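Local atomic coordinates of THUMP domain-containing protein (Pyrococcus horikoshii, PDB entry 1VBK), a protein that is of unknown function but, as a ThiI-like protein with a THUMP domain, probably binds RNA and ATP. Residues A[31-36]-A[63-68]. Residues are numbered along the deposited sequence; the frame is centred on the assembly and turned at random.
Sequences REALVT and NVLVRV
The methyl group of A33 points at V64 and V68 and touches one methyl of each, with its CB 3.8 Å from V64 CG1 and 4.0 Å from V68 CG2. V64 carries CG1 anti to its backbone N (chi1 167°), which brings that methyl against A33 and close to the A33 carbonyl oxygen as well. Beside this close point the fit is looser: L34 CD2 meets L65 CD2 at 4.3 Å and passes V64 CB at a similar range. The side chains that meet are all apolar and the touching residues are buried, and the small A33 lets the backbones approach to 6.9 Å between its CA and that of V64. A type I turn from L65 to V68 returns V68 to the interface, where it also packs on L26, while L65 reaches I30 of helix 19-36 and I74 of strand 71-81. On the flank of helix 19-36 turned from this contact, R31, which points away from it, forms a salt bridge with E32, NH1 to OE2 at 2.8 Å, and the exposed T36 turns its OG1 back to the E32 carbonyl oxygen, 2.6 Å away. Helices 19-36 and 58-65, joined through the hairpin 43-47/50-54, pack together as the helical layer over the sheet of the ThiI ferredoxin-like domain.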
loop_
_atom_site.group_PDB
_atom_site.type_symbol
_atom_site.label_atom_id
_atom_site.label_comp_id
_atom_site.label_asym_id
_atom_site.label_seq_id
_atom_site.Cartn_x
_atom_site.Cartn_y
_atom_site.Cartn_z
ATOM N N ARG A 31 20.467 -6.964 9.254
ATOM C CA ARG A 31 20.800 -8.367 9.017
ATOM C C ARG A 31 21.032 -8.603 7.522
ATOM O O ARG A 31 22.009 -9.242 7.127
ATOM C CB ARG A 31 19.671 -9.282 9.497
ATOM C CG ARG A 31 19.923 -10.758 9.214
ATOM C CD ARG A 31 18.712 -11.606 9.567
ATOM N NE ARG A 31 17.518 -11.154 8.857
ATOM C CZ ARG A 31 17.333 -11.269 7.546
ATOM N NH1 ARG A 31 18.264 -11.830 6.782
ATOM N NH2 ARG A 31 16.217 -10.809 6.995
ATOM N N GLU A 32 20.122 -8.090 6.701
ATOM C CA GLU A 32 20.225 -8.238 5.254
ATOM C C GLU A 32 21.531 -7.660 4.726
ATOM O O GLU A 32 22.180 -8.259 3.870
ATOM C CB GLU A 32 19.046 -7.550 4.563
ATOM C CG GLU A 32 17.750 -8.334 4.613
ATOM C CD GLU A 32 17.798 -9.572 3.738
ATOM O OE1 GLU A 32 18.034 -9.424 2.518
ATOM O OE2 GLU A 32 17.603 -10.689 4.265
ATOM N N ALA A 33 21.917 -6.498 5.247
ATOM C CA ALA A 33 23.152 -5.843 4.825
ATOM C C ALA A 33 24.396 -6.658 5.161
ATOM O O ALA A 33 25.263 -6.862 4.308
ATOM C CB ALA A 33 23.253 -4.468 5.460
ATOM N N LEU A 34 24.492 -7.116 6.405
ATOM C CA LEU A 34 25.646 -7.898 6.835
ATOM C C LEU A 34 25.734 -9.242 6.104
ATOM O O LEU A 34 26.819 -9.669 5.701
ATOM C CB LEU A 34 25.597 -8.116 8.353
ATOM C CG LEU A 34 25.714 -6.829 9.190
ATOM C CD1 LEU A 34 25.575 -7.157 10.669
ATOM C CD2 LEU A 34 27.050 -6.162 8.929
ATOM N N VAL A 35 24.596 -9.904 5.931
ATOM C CA VAL A 35 24.578 -11.189 5.241
ATOM C C VAL A 35 24.977 -11.003 3.777
ATOM O O VAL A 35 25.780 -11.765 3.245
ATOM C CB VAL A 35 23.180 -11.853 5.332
ATOM C CG1 VAL A 35 23.141 -13.124 4.489
ATOM C CG2 VAL A 35 22.871 -12.194 6.784
ATOM N N THR A 36 24.423 -9.980 3.134
ATOM C CA THR A 36 24.733 -9.699 1.740
ATOM C C THR A 36 26.225 -9.427 1.543
ATOM O O THR A 36 26.824 -9.897 0.578
ATOM C CB THR A 36 23.927 -8.483 1.225
ATOM O OG1 THR A 36 22.527 -8.774 1.301
ATOM C CG2 THR A 36 24.289 -8.169 -0.214
ATOM N N ASN A 63 31.298 -0.255 8.690
ATOM C CA ASN A 63 31.440 0.343 7.368
ATOM C C ASN A 63 30.293 -0.007 6.427
ATOM O O ASN A 63 29.970 0.769 5.533
ATOM C CB ASN A 63 32.781 -0.054 6.747
ATOM C CG ASN A 63 33.946 0.715 7.345
ATOM O OD1 ASN A 63 35.109 0.429 7.054
ATOM N ND2 ASN A 63 33.638 1.707 8.178
ATOM N N VAL A 64 29.686 -1.173 6.622
ATOM C CA VAL A 64 28.551 -1.586 5.798
ATOM C C VAL A 64 27.298 -0.860 6.291
ATOM O O VAL A 64 26.533 -0.309 5.504
ATOM C CB VAL A 64 28.286 -3.108 5.914
ATOM C CG1 VAL A 64 26.928 -3.452 5.316
ATOM C CG2 VAL A 64 29.395 -3.889 5.210
ATOM N N LEU A 65 27.108 -0.858 7.608
ATOM C CA LEU A 65 25.937 -0.238 8.212
ATOM C C LEU A 65 25.786 1.253 7.935
ATOM O O LEU A 65 24.701 1.811 8.105
ATOM C CB LEU A 65 25.920 -0.518 9.721
ATOM C CG LEU A 65 25.813 -2.019 10.025
ATOM C CD1 LEU A 65 25.558 -2.236 11.507
ATOM C CD2 LEU A 65 24.679 -2.637 9.204
ATOM N N VAL A 66 26.864 1.903 7.516
ATOM C CA VAL A 66 26.786 3.322 7.183
ATOM C C VAL A 66 25.765 3.510 6.058
ATOM O O VAL A 66 25.146 4.567 5.939
ATOM C CB VAL A 66 28.157 3.872 6.689
ATOM C CG1 VAL A 66 27.991 5.290 6.163
ATOM C CG2 VAL A 66 29.163 3.862 7.824
ATOM N N ARG A 67 25.582 2.477 5.239
ATOM C CA ARG A 67 24.651 2.565 4.112
ATOM C C ARG A 67 23.212 2.157 4.415
ATOM O O ARG A 67 22.389 2.047 3.499
ATOM C CB ARG A 67 25.175 1.738 2.934
ATOM C CG ARG A 67 26.526 2.218 2.396
ATOM C CD ARG A 67 26.835 1.587 1.045
ATOM N NE ARG A 67 26.847 0.126 1.102
ATOM C CZ ARG A 67 27.853 -0.601 1.579
ATOM N NH1 ARG A 67 27.767 -1.924 1.593
ATOM N NH2 ARG A 67 28.951 -0.010 2.026
ATOM N N VAL A 68 22.907 1.945 5.690
ATOM C CA VAL A 68 21.564 1.551 6.111
ATOM C C VAL A 68 20.782 2.758 6.634
ATOM O O VAL A 68 21.108 3.316 7.685
ATOM C CB VAL A 68 21.639 0.469 7.210
ATOM C CG1 VAL A 68 20.238 0.117 7.717
ATOM C CG2 VAL A 68 22.327 -0.773 6.649
#